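Local atomic coordinates of alpha-1,3-glucanase (Bacillus circulans, PDB entry 5ZRU), a protein that hydrolyses alpha-1,3-glucan as a family GH87 enzyme, this chain being the catalytic unit of a longer protein that probably also binds carbohydrate. Residues R435-V439 and E478-I484; V380-N384 and F440-H444; I68-G74 and P147-G151. All blocks are in the same frame, centred on the assembly; numbering follows the deposited sequence.

In the fold
Contacts 1 and 2 lie side by side in catalytic domain D2, their centres about 11 Å apart. Contact 3 belongs to catalytic domain D1, on the opposite side of the chain's centre; its centre is about 48 Å from that of contact 1 and 47 Å from that of contact 2. One chain run, R435-H444, supplies half of each of the first two contacts. A probable hydrogen bond between D482 OD2 and H444 ND1 (2.7 Å) also ties them. Both lie near the calcium held by D352 and D375: the side chain of F440 is about 6 Å from the ion, that of N437 about 9 Å.

Contact 1. Residues R435-V439 and E478-I484; sequences RMNTV and EASNDPI
T438 docks into the turn S480-D482 through its hydroxyl. OG1 gives its hydrogen to the carbonyl O of D482, 2.8 Å away. The same OG1 receives the backbone N of N481 at 3.0 Å, with an almost straight N-H...O angle of 173°. One small side chain is thus gripped from two points of the turn. With chi1 at 54°, OG1 sits between the backbone N and carbonyl carbon of T438, and CG2 is left to pack on CD1 of I484 at 4.0 Å. That CD1 also lies against CB of M436, the two side chains crossing at a slant.

A second set of bonds runs through S480. Its OG accepts the backbone N of T438 at 3.3 Å and donates to OE2 of E478 at 2.7 Å, meeting the carboxylate on its anti side. The hydroxyl therefore links T438 to the carboxylate of E478, two residues before S480.

Strands 435-437 and 475-478 are parallel neighbours on successive coils of the right-handed parallel beta-helix expected of this pectate-lyase-like domain. The loops described here follow those strands. At their start, the backbone N of E478 donates to O of M436 at 3.0 Å.

Further out, N437 shapes its own loop. Its OD1 takes the backbone N of V439 from above the amide plane, closing an Asx turn that bends the chain at T438. A water joins ND2 of N437 (3.0 Å) to OE1 of E478 (2.7 Å). OE1 also forms a salt bridge with R472, so both oxygens of this buried carboxylate have partners. R435, at the strand's start, makes a salt bridge with D376, a calcium ligand in another structure of the protein.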
ATOM      1  N   ARG A 435     -12.059   1.555  -6.747  1.00  8.48           N
ATOM      2  CA  ARG A 435     -12.967   2.682  -6.873  1.00  9.11           C
ATOM      3  C   ARG A 435     -12.611   3.508  -8.101  1.00 11.17           C
ATOM      4  O   ARG A 435     -11.461   3.541  -8.555  1.00  8.09           O
ATOM      5  CB  ARG A 435     -12.985   3.569  -5.610  1.00 10.70           C
ATOM      6  CG  ARG A 435     -11.821   4.549  -5.468  1.00 10.36           C
ATOM      7  CD  ARG A 435     -12.017   5.418  -4.228  1.00  9.78           C
ATOM      8  NE  ARG A 435     -10.871   6.296  -3.996  1.00  9.58           N
ATOM      9  CZ  ARG A 435     -10.938   7.440  -3.324  1.00 10.67           C
ATOM     10  NH1 ARG A 435     -12.098   7.851  -2.819  1.00 14.11           N
ATOM     11  NH2 ARG A 435      -9.847   8.181  -3.163  1.00 10.02           N
ATOM     12  N   MET A 436     -13.630   4.148  -8.660  1.00  8.43           N
ATOM     13  CA  MET A 436     -13.442   5.195  -9.653  1.00  8.42           C
ATOM     14  C   MET A 436     -14.343   6.348  -9.250  1.00 12.04           C
ATOM     15  O   MET A 436     -15.465   6.118  -8.797  1.00 11.09           O
ATOM     16  CB  MET A 436     -13.794   4.711 -11.059  1.00  7.74           C
ATOM     17  CG  MET A 436     -13.008   3.480 -11.515  1.00  9.49           C
ATOM     18  SD  MET A 436     -13.501   2.928 -13.168  1.00 10.78           S
ATOM     19  CE  MET A 436     -12.964   4.294 -14.190  1.00  9.21           C
ATOM     20  N   ASN A 437     -13.856   7.578  -9.384  1.00  9.76           N
ATOM     21  CA  ASN A 437     -14.756   8.717  -9.243  1.00 12.99           C
ATOM     22  C   ASN A 437     -14.268   9.841 -10.143  1.00 10.59           C
ATOM     23  O   ASN A 437     -13.186   9.768 -10.731  1.00 10.53           O
ATOM     24  CB  ASN A 437     -14.914   9.162  -7.771  1.00 10.81           C
ATOM     25  CG  ASN A 437     -13.659   9.798  -7.166  1.00 12.50           C
ATOM     26  OD1 ASN A 437     -12.929  10.543  -7.810  1.00 13.06           O
ATOM     27  ND2 ASN A 437     -13.433   9.519  -5.879  1.00 14.12           N
ATOM     28  N   THR A 438     -15.095  10.884 -10.257  1.00 10.13           N
ATOM     29  CA  THR A 438     -14.725  12.093 -10.982  1.00 12.53           C
ATOM     30  C   THR A 438     -14.675  13.295 -10.039  1.00 17.25           C
ATOM     31  O   THR A 438     -14.932  14.429 -10.451  1.00 15.91           O
ATOM     32  CB  THR A 438     -15.681  12.344 -12.153  1.00 11.40           C
ATOM     33  OG1 THR A 438     -17.042  12.369 -11.686  1.00 13.80           O
ATOM     34  CG2 THR A 438     -15.551  11.231 -13.198  1.00 13.11           C
ATOM     35  N   VAL A 439     -14.310  13.064  -8.771  1.00 12.27           N
ATOM     36  CA  VAL A 439     -14.345  14.141  -7.779  1.00 13.86           C
ATOM     37  C   VAL A 439     -13.125  15.055  -7.812  1.00 17.07           C
ATOM     38  O   VAL A 439     -13.169  16.144  -7.230  1.00 20.86           O
ATOM     39  CB  VAL A 439     -14.536  13.535  -6.371  1.00 17.13           C
ATOM     40  CG1 VAL A 439     -13.209  13.091  -5.788  1.00 19.20           C
ATOM     41  CG2 VAL A 439     -15.237  14.527  -5.447  1.00 23.49           C
ATOM     42  N   GLU A 478     -18.454   6.130  -8.630  1.00  9.73           N
ATOM     43  CA  GLU A 478     -19.091   7.369  -8.199  1.00 10.74           C
ATOM     44  C   GLU A 478     -18.972   8.385  -9.326  1.00 10.98           C
ATOM     45  O   GLU A 478     -17.866   8.815  -9.660  1.00 11.42           O
ATOM     46  CB  GLU A 478     -18.443   7.888  -6.917  1.00 10.87           C
ATOM     47  CG  GLU A 478     -19.008   9.202  -6.429  1.00 12.09           C
ATOM     48  CD  GLU A 478     -18.203   9.770  -5.271  1.00 16.30           C
ATOM     49  OE1 GLU A 478     -18.044   9.064  -4.252  1.00 14.95           O
ATOM     50  OE2 GLU A 478     -17.705  10.910  -5.402  1.00 19.16           O
ATOM     51  N   ALA A 479     -20.103   8.756  -9.920  1.00 11.32           N
ATOM     52  CA  ALA A 479     -20.112   9.770 -10.974  1.00 13.31           C
ATOM     53  C   ALA A 479     -20.351  11.118 -10.303  1.00 12.88           C
ATOM     54  O   ALA A 479     -21.411  11.735 -10.405  1.00 13.20           O
ATOM     55  CB  ALA A 479     -21.151   9.451 -12.041  1.00 13.45           C
ATOM     56  N   SER A 480     -19.313  11.536  -9.568  1.00 14.53           N
ATOM     57  CA  SER A 480     -19.393  12.702  -8.697  1.00 14.43           C
ATOM     58  C   SER A 480     -19.789  13.945  -9.486  1.00 15.38           C
ATOM     59  O   SER A 480     -20.689  14.693  -9.086  1.00 14.19           O
ATOM     60  CB  SER A 480     -18.041  12.928  -8.020  1.00 16.13           C
ATOM     61  OG  SER A 480     -17.286  11.704  -7.951  1.00 16.87           O
ATOM     62  N   ASN A 481     -19.102  14.206 -10.599  1.00 14.28           N
ATOM     63  CA  ASN A 481     -19.408  15.392 -11.378  1.00 13.47           C
ATOM     64  C   ASN A 481     -19.566  14.953 -12.830  1.00 17.49           C
ATOM     65  O   ASN A 481     -20.661  15.039 -13.389  1.00 24.42           O
ATOM     66  CB  ASN A 481     -18.335  16.453 -11.120  1.00 19.14           C
ATOM     67  CG  ASN A 481     -17.780  17.060 -12.382  1.00 22.28           C
ATOM     68  OD1 ASN A 481     -18.404  17.934 -13.011  1.00 26.16           O
ATOM     69  ND2 ASN A 481     -16.596  16.606 -12.772  1.00 27.57           N
ATOM     70  N   ASP A 482     -18.527  14.409 -13.415  1.00 15.31           N
ATOM     71  CA  ASP A 482     -18.599  13.888 -14.770  1.00 12.10           C
ATOM     72  C   ASP A 482     -18.974  12.406 -14.754  1.00 17.64           C
ATOM     73  O   ASP A 482     -18.943  11.758 -13.703  1.00 14.37           O
ATOM     74  CB  ASP A 482     -17.263  14.097 -15.473  1.00 14.05           C
ATOM     75  CG  ASP A 482     -17.050  15.537 -15.914  1.00 17.43           C
ATOM     76  OD1 ASP A 482     -18.033  16.211 -16.299  1.00 18.57           O
ATOM     77  OD2 ASP A 482     -15.895  15.982 -15.896  1.00 16.03           O
ATOM     78  N   PRO A 483     -19.363  11.839 -15.895  1.00 11.97           N
ATOM     79  CA  PRO A 483     -19.760  10.427 -15.919  1.00 13.69           C
ATOM     80  C   PRO A 483     -18.574   9.475 -15.814  1.00 12.87           C
ATOM     81  O   PRO A 483     -17.428   9.809 -16.115  1.00 13.32           O
ATOM     82  CB  PRO A 483     -20.464  10.275 -17.275  1.00 14.20           C
ATOM     83  CG  PRO A 483     -19.929  11.405 -18.107  1.00 17.57           C
ATOM     84  CD  PRO A 483     -19.701  12.533 -17.157  1.00 12.30           C
ATOM     85  N   ILE A 484     -18.874   8.271 -15.347  1.00 12.45           N
ATOM     86  CA  ILE A 484     -17.984   7.126 -15.501  1.00 14.33           C
ATOM     87  C   ILE A 484     -18.388   6.423 -16.786  1.00 13.09           C
ATOM     88  O   ILE A 484     -19.559   6.066 -16.959  1.00 11.57           O
ATOM     89  CB  ILE A 484     -18.082   6.172 -14.296  1.00 13.16           C
ATOM     90  CG1 ILE A 484     -17.908   6.918 -12.964  1.00 16.77           C
ATOM     91  CG2 ILE A 484     -17.072   5.014 -14.432  1.00 12.10           C
ATOM     92  CD1 ILE A 484     -16.515   7.407 -12.715  1.00 15.44           C
TER
HETATM   93  O   HOH W   1     -15.581   8.046  -4.395  1.00 17.25           O

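Contact 2. Residues V380-N384 and F440-H444. With SO4 (sulfate ion), chain D.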
ATOM      1  N   VAL A 380      -4.334   6.298 -10.250  1.00  9.11           N
ATOM      2  CA  VAL A 380      -4.031   7.190 -11.369  1.00  7.86           C
ATOM      3  C   VAL A 380      -4.881   8.447 -11.199  1.00  9.40           C
ATOM      4  O   VAL A 380      -6.093   8.427 -11.444  1.00  8.81           O
ATOM      5  CB  VAL A 380      -4.301   6.540 -12.733  1.00 10.24           C
ATOM      6  CG1 VAL A 380      -4.000   7.551 -13.859  1.00  8.41           C
ATOM      7  CG2 VAL A 380      -3.469   5.301 -12.895  1.00  8.85           C
ATOM      8  N   TRP A 381      -4.260   9.542 -10.793  1.00  9.21           N
ATOM      9  CA  TRP A 381      -4.944  10.836 -10.730  1.00  9.03           C
ATOM     10  C   TRP A 381      -4.472  11.655 -11.928  1.00  9.73           C
ATOM     11  O   TRP A 381      -3.359  12.187 -11.934  1.00 10.74           O
ATOM     12  CB  TRP A 381      -4.656  11.537  -9.406  1.00 11.65           C
ATOM     13  CG  TRP A 381      -5.213  12.940  -9.334  1.00 12.14           C
ATOM     14  CD1 TRP A 381      -6.205  13.469 -10.103  1.00 13.92           C
ATOM     15  CD2 TRP A 381      -4.785  13.983  -8.457  1.00 12.36           C
ATOM     16  NE1 TRP A 381      -6.427  14.781  -9.762  1.00 15.38           N
ATOM     17  CE2 TRP A 381      -5.568  15.123  -8.749  1.00 15.55           C
ATOM     18  CE3 TRP A 381      -3.822  14.065  -7.450  1.00 17.67           C
ATOM     19  CZ2 TRP A 381      -5.411  16.331  -8.074  1.00 15.13           C
ATOM     20  CZ3 TRP A 381      -3.671  15.266  -6.772  1.00 18.11           C
ATOM     21  CH2 TRP A 381      -4.463  16.383  -7.088  1.00 18.09           C
ATOM     22  N   THR A 382      -5.328  11.774 -12.945  1.00 10.29           N
ATOM     23  CA  THR A 382      -4.971  12.505 -14.162  1.00  9.10           C
ATOM     24  C   THR A 382      -5.194  14.007 -13.949  1.00 12.66           C
ATOM     25  O   THR A 382      -6.083  14.637 -14.529  1.00 12.69           O
ATOM     26  CB  THR A 382      -5.755  11.971 -15.356  1.00 10.51           C
ATOM     27  OG1 THR A 382      -7.137  11.879 -15.010  1.00 11.21           O
ATOM     28  CG2 THR A 382      -5.254  10.573 -15.752  1.00 10.68           C
ATOM     29  N   SER A 383      -4.346  14.577 -13.091  1.00 12.52           N
ATOM     30  CA  SER A 383      -4.314  16.012 -12.854  1.00 11.40           C
ATOM     31  C   SER A 383      -3.705  16.741 -14.052  1.00 15.70           C
ATOM     32  O   SER A 383      -3.052  16.143 -14.911  1.00 12.10           O
ATOM     33  CB  SER A 383      -3.516  16.324 -11.589  1.00 14.20           C
ATOM     34  OG  SER A 383      -2.193  15.815 -11.681  1.00 14.15           O
ATOM     35  N   ASN A 384      -3.927  18.061 -14.101  1.00 14.59           N
ATOM     36  CA  ASN A 384      -3.494  18.853 -15.252  1.00 14.20           C
ATOM     37  C   ASN A 384      -2.828  20.162 -14.828  1.00 18.94           C
ATOM     38  O   ASN A 384      -2.937  21.176 -15.530  1.00 17.08           O
ATOM     39  CB  ASN A 384      -4.665  19.141 -16.201  1.00 17.11           C
ATOM     40  CG  ASN A 384      -5.696  20.102 -15.611  1.00 22.14           C
ATOM     41  OD1 ASN A 384      -5.802  20.262 -14.401  1.00 20.07           O
ATOM     42  ND2 ASN A 384      -6.461  20.750 -16.483  1.00 28.49           N
ATOM     43  N   PHE A 440     -12.051  14.680  -8.495  1.00 16.70           N
ATOM     44  CA  PHE A 440     -10.808  15.430  -8.373  1.00 17.35           C
ATOM     45  C   PHE A 440     -10.586  16.353  -9.562  1.00 16.31           C
ATOM     46  O   PHE A 440     -11.162  16.151 -10.635  1.00 15.96           O
ATOM     47  CB  PHE A 440      -9.627  14.460  -8.230  1.00 16.87           C
ATOM     48  CG  PHE A 440      -9.681  13.658  -6.963  1.00 20.84           C
ATOM     49  CD1 PHE A 440      -9.795  14.300  -5.735  1.00 22.24           C
ATOM     50  CD2 PHE A 440      -9.686  12.270  -6.996  1.00 17.83           C
ATOM     51  CE1 PHE A 440      -9.866  13.569  -4.553  1.00 26.12           C
ATOM     52  CE2 PHE A 440      -9.760  11.535  -5.818  1.00 19.17           C
ATOM     53  CZ  PHE A 440      -9.854  12.183  -4.596  1.00 21.40           C
ATOM     54  N   PRO A 441      -9.759  17.392  -9.388  1.00 16.66           N
ATOM     55  CA  PRO A 441      -9.397  18.261 -10.514  1.00 15.76           C
ATOM     56  C   PRO A 441      -8.711  17.488 -11.626  1.00 16.66           C
ATOM     57  O   PRO A 441      -8.148  16.409 -11.420  1.00 16.76           O
ATOM     58  CB  PRO A 441      -8.430  19.277  -9.888  1.00 17.51           C
ATOM     59  CG  PRO A 441      -8.790  19.303  -8.449  1.00 17.54           C
ATOM     60  CD  PRO A 441      -9.234  17.903  -8.106  1.00 15.13           C
ATOM     61  N   GLY A 442      -8.762  18.055 -12.820  1.00 13.22           N
ATOM     62  CA  GLY A 442      -8.057  17.493 -13.957  1.00 15.18           C
ATOM     63  C   GLY A 442      -8.972  16.792 -14.943  1.00 17.41           C
ATOM     64  O   GLY A 442     -10.175  17.043 -15.017  1.00 20.89           O
ATOM     65  N   TYR A 443      -8.374  15.887 -15.719  1.00 12.91           N
ATOM     66  CA  TYR A 443      -9.115  15.150 -16.735  1.00 13.94           C
ATOM     67  C   TYR A 443      -9.955  14.055 -16.104  1.00 13.72           C
ATOM     68  O   TYR A 443      -9.522  13.398 -15.152  1.00 11.69           O
ATOM     69  CB  TYR A 443      -8.168  14.507 -17.742  1.00 11.62           C
ATOM     70  CG  TYR A 443      -7.197  15.463 -18.361  1.00 12.79           C
ATOM     71  CD1 TYR A 443      -7.520  16.158 -19.521  1.00 19.46           C
ATOM     72  CD2 TYR A 443      -5.952  15.665 -17.792  1.00 17.35           C
ATOM     73  CE1 TYR A 443      -6.620  17.027 -20.096  1.00 19.26           C
ATOM     74  CE2 TYR A 443      -5.048  16.524 -18.352  1.00 16.15           C
ATOM     75  CZ  TYR A 443      -5.385  17.207 -19.501  1.00 18.20           C
ATOM     76  OH  TYR A 443      -4.465  18.064 -20.048  1.00 20.44           O
ATOM     77  N   HIS A 444     -11.152  13.846 -16.656  1.00 12.67           N
ATOM     78  CA  HIS A 444     -11.974  12.699 -16.279  1.00 10.19           C
ATOM     79  C   HIS A 444     -12.040  11.718 -17.448  1.00 13.75           C
ATOM     80  O   HIS A 444     -10.995  11.428 -18.045  1.00 12.83           O
ATOM     81  CB  HIS A 444     -13.337  13.187 -15.782  1.00 14.31           C
ATOM     82  CG  HIS A 444     -13.230  13.985 -14.520  1.00 12.97           C
ATOM     83  ND1 HIS A 444     -14.029  15.075 -14.236  1.00 16.56           N
ATOM     84  CD2 HIS A 444     -12.375  13.864 -13.476  1.00 13.82           C
ATOM     85  CE1 HIS A 444     -13.677  15.578 -13.065  1.00 17.56           C
ATOM     86  NE2 HIS A 444     -12.679  14.859 -12.581  1.00 15.26           N
TER
HETATM   87  S   SO4 D 602     -13.004  15.307 -19.428  1.00 20.92           S
HETATM   88  O1  SO4 D 602     -14.313  15.965 -19.360  1.00 29.30           O
HETATM   89  O2  SO4 D 602     -13.184  13.890 -19.164  1.00 16.26           O
HETATM   90  O3  SO4 D 602     -12.426  15.488 -20.760  1.00 25.03           O
HETATM   91  O4  SO4 D 602     -12.124  15.898 -18.422  1.00 19.68           O
HETATM   92  O   HOH W   2      -5.690  20.830 -19.533  1.00 32.88           O
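W381 and T382 hold the loop F440-Y443 in the close part of this contact. NE1 of W381 donates to O of P441 at 2.9 Å, and that oxygen lies at the indole edge, close to the ring plane. F440 turns its ring edge toward the face of the five-membered ring in an edge-to-face pair, centroids 5.5 Å apart. Anti placement of CG relative to the backbone N (chi1 174°) carries the indole to this loop. Replacing W381 by a leucine would probably leave the P441 carbonyl without its donor and the F440 edge without its aromatic face.

T382 binds Y443 twice. Its O accepts the backbone N of Y443 at 2.9 Å, and its OG1 donates to O of Y443 at 2.8 Å. G442 passes so close that a CB there would clash with O of T382.

The outer side is looser. CE2 of Y443 touches CB of exposed N384 at 3.4 Å, and a water bridges OH of Y443 and ND2 of N384; OH is also hydrogen-bonded to O of A388. Beyond it, the backbone N of H444 binds a sulfate, probably from the crystallisation liquor, at 2.9 Å.

All three direct bonds across the contact end on main-chain carbonyls, so it fixes the path of the loop without using charge.

Contact 3. Residues I68-G74 and P147-G151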
ATOM      1  N   ILE A  68       7.527 -23.703  12.003  1.00 15.70           N
ATOM      2  CA  ILE A  68       7.837 -23.577  10.582  1.00 13.76           C
ATOM      3  C   ILE A  68       7.353 -24.814   9.841  1.00 18.27           C
ATOM      4  O   ILE A  68       7.589 -25.949  10.274  1.00 19.10           O
ATOM      5  CB  ILE A  68       9.342 -23.362  10.391  1.00 15.89           C
ATOM      6  CG1 ILE A  68       9.800 -22.151  11.208  1.00 16.90           C
ATOM      7  CG2 ILE A  68       9.673 -23.192   8.919  1.00 12.95           C
ATOM      8  CD1 ILE A  68       9.099 -20.849  10.797  1.00 16.19           C
ATOM      9  N   ARG A  69       6.680 -24.599   8.713  1.00 15.87           N
ATOM     10  CA  ARG A  69       6.092 -25.674   7.926  1.00 17.48           C
ATOM     11  C   ARG A  69       7.142 -26.385   7.073  1.00 18.47           C
ATOM     12  O   ARG A  69       8.210 -25.834   6.795  1.00 19.37           O
ATOM     13  CB  ARG A  69       5.006 -25.122   7.008  1.00 18.58           C
ATOM     14  CG  ARG A  69       3.877 -24.385   7.688  1.00 22.10           C
ATOM     15  CD  ARG A  69       2.977 -23.765   6.624  1.00 15.83           C
ATOM     16  NE  ARG A  69       2.001 -22.875   7.220  1.00 29.40           N
ATOM     17  CZ  ARG A  69       2.015 -21.556   7.095  1.00 22.25           C
ATOM     18  NH1 ARG A  69       2.947 -20.958   6.359  1.00 17.27           N
ATOM     19  NH2 ARG A  69       1.076 -20.838   7.692  1.00 27.27           N
ATOM     20  N   PRO A  70       6.851 -27.614   6.635  1.00 18.77           N
ATOM     21  CA  PRO A  70       7.729 -28.285   5.664  1.00 18.24           C
ATOM     22  C   PRO A  70       7.975 -27.417   4.438  1.00 20.82           C
ATOM     23  O   PRO A  70       7.067 -26.763   3.922  1.00 18.27           O
ATOM     24  CB  PRO A  70       6.949 -29.553   5.300  1.00 19.87           C
ATOM     25  CG  PRO A  70       6.091 -29.829   6.491  1.00 23.22           C
ATOM     26  CD  PRO A  70       5.735 -28.475   7.069  1.00 21.74           C
ATOM     27  N   GLY A  71       9.222 -27.405   3.979  1.00 18.69           N
ATOM     28  CA  GLY A  71       9.586 -26.642   2.807  1.00 20.21           C
ATOM     29  C   GLY A  71       9.628 -25.141   2.987  1.00 20.90           C
ATOM     30  O   GLY A  71       9.835 -24.427   2.000  1.00 20.32           O
ATOM     31  N   GLU A  72       9.443 -24.629   4.199  1.00 16.14           N
ATOM     32  CA  GLU A  72       9.434 -23.193   4.447  1.00 17.61           C
ATOM     33  C   GLU A  72      10.557 -22.826   5.416  1.00 18.70           C
ATOM     34  O   GLU A  72      11.373 -23.665   5.807  1.00 18.67           O
ATOM     35  CB  GLU A  72       8.063 -22.748   4.973  1.00 16.39           C
ATOM     36  CG  GLU A  72       6.964 -22.994   3.962  1.00 17.00           C
ATOM     37  CD  GLU A  72       5.602 -22.530   4.423  1.00 16.86           C
ATOM     38  OE1 GLU A  72       5.513 -21.689   5.352  1.00 16.11           O
ATOM     39  OE2 GLU A  72       4.615 -23.023   3.848  1.00 16.07           O
ATOM     40  N   GLY A  73      10.599 -21.551   5.797  1.00 18.59           N
ATOM     41  CA  GLY A  73      11.612 -21.073   6.722  1.00 13.75           C
ATOM     42  C   GLY A  73      12.425 -19.923   6.161  1.00 15.59           C
ATOM     43  O   GLY A  73      11.977 -19.249   5.227  1.00 15.17           O
ATOM     44  N   GLY A  74      13.613 -19.685   6.713  1.00 15.52           N
ATOM     45  CA  GLY A  74      14.473 -18.604   6.272  1.00 12.45           C
ATOM     46  C   GLY A  74      14.916 -17.740   7.432  1.00 14.97           C
ATOM     47  O   GLY A  74      14.516 -17.929   8.578  1.00 14.46           O
ATOM     48  N   PRO A 147      19.096 -19.405   9.570  1.00 20.03           N
ATOM     49  CA  PRO A 147      17.750 -19.563   9.007  1.00 15.86           C
ATOM     50  C   PRO A 147      16.881 -20.486   9.853  1.00 21.32           C
ATOM     51  O   PRO A 147      17.334 -21.515  10.359  1.00 17.21           O
ATOM     52  CB  PRO A 147      18.011 -20.163   7.618  1.00 19.06           C
ATOM     53  CG  PRO A 147      19.420 -19.799   7.294  1.00 22.94           C
ATOM     54  CD  PRO A 147      20.144 -19.820   8.624  1.00 20.80           C
ATOM     55  N   LEU A 148      15.619 -20.097  10.000  1.00 15.59           N
ATOM     56  CA  LEU A 148      14.603 -20.983  10.542  1.00 15.93           C
ATOM     57  C   LEU A 148      14.385 -22.165   9.606  1.00 20.44           C
ATOM     58  O   LEU A 148      14.341 -22.010   8.380  1.00 14.74           O
ATOM     59  CB  LEU A 148      13.294 -20.216  10.730  1.00 12.24           C
ATOM     60  CG  LEU A 148      13.369 -19.058  11.724  1.00 14.49           C
ATOM     61  CD1 LEU A 148      12.294 -18.015  11.439  1.00 13.96           C
ATOM     62  CD2 LEU A 148      13.250 -19.573  13.158  1.00 13.89           C
ATOM     63  N   GLN A 149      14.235 -23.349  10.187  1.00 15.33           N
ATOM     64  CA  GLN A 149      14.063 -24.588   9.448  1.00 19.35           C
ATOM     65  C   GLN A 149      12.721 -25.224   9.794  1.00 17.35           C
ATOM     66  O   GLN A 149      12.177 -24.985  10.877  1.00 17.89           O
ATOM     67  CB  GLN A 149      15.189 -25.580   9.780  1.00 18.78           C
ATOM     68  CG  GLN A 149      16.586 -24.982   9.770  1.00 29.70           C
ATOM     69  CD  GLN A 149      17.399 -25.425   8.574  1.00 40.90           C
ATOM     70  OE1 GLN A 149      16.881 -25.521   7.459  1.00 47.25           O
ATOM     71  NE2 GLN A 149      18.679 -25.708   8.799  1.00 46.56           N
ATOM     72  N   PRO A 150      12.160 -26.037   8.896  1.00 16.00           N
ATOM     73  CA  PRO A 150      10.918 -26.754   9.220  1.00 17.28           C
ATOM     74  C   PRO A 150      11.009 -27.453  10.571  1.00 17.83           C
ATOM     75  O   PRO A 150      12.015 -28.085  10.899  1.00 17.73           O
ATOM     76  CB  PRO A 150      10.787 -27.756   8.068  1.00 17.16           C
ATOM     77  CG  PRO A 150      11.457 -27.063   6.913  1.00 20.32           C
ATOM     78  CD  PRO A 150      12.606 -26.293   7.512  1.00 18.25           C
ATOM     79  N   GLY A 151       9.961 -27.305  11.377  1.00 18.03           N
ATOM     80  CA  GLY A 151       9.949 -27.831  12.719  1.00 17.18           C
ATOM     81  C   GLY A 151      10.414 -26.868  13.791  1.00 19.72           C
ATOM     82  O   GLY A 151      10.097 -27.077  14.969  1.00 17.25           O
TER
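G74 and L148 form an antiparallel hydrogen-bonded pair, the main polar link at one end of this contact. The backbone N of G74 donates to O of L148 at 3.0 Å. In return the backbone N of L148 reaches O of G74 at 2.8 Å. At the other end, the backbone N of G151 donates to O of I68 at 2.9 Å, an almost straight bond of 176°. These bonds clamp both ends of the loop.

Van der Waals contacts fill the middle, some of them carbon against carbonyl oxygen. I68 sets CG1 against CB of L148 at 4.0 Å, the two side chains crossing at about a right angle. That CG1 lies opposite the carbonyl carbon of I68 (chi1 -55°), which brings it to L148. CB of I68 also rests on O of Q149 at 3.3 Å. The ring of P150 fits into the bend of the type II turn R69-E72. There its CB meets O of R69, and its CD lies 3.4 Å from O of E72.

Backbone shape sets a further condition. G73 runs so near O of L148 that a CB would collide with it, and G71 takes the positive phi of the turn's third position.

One salt bridge links the first and last residues of the turn. NH1 of R69 meets OE1 of E72 at 2.9 Å, on the syn lone pair and near the guanidinium plane. R69 also has a salt bridge to D25, and OE1 of E72 a hydrogen bond with T19.

D1 is probably a galactose-binding-like domain. Strand 63-67 pairs with 153-157 in one antiparallel sheet, and 76-82 with 132-144 in another. The two segments are therefore neighbouring crossings between these sheets, and I68 and L148 both pack on I173 of strand 166-174.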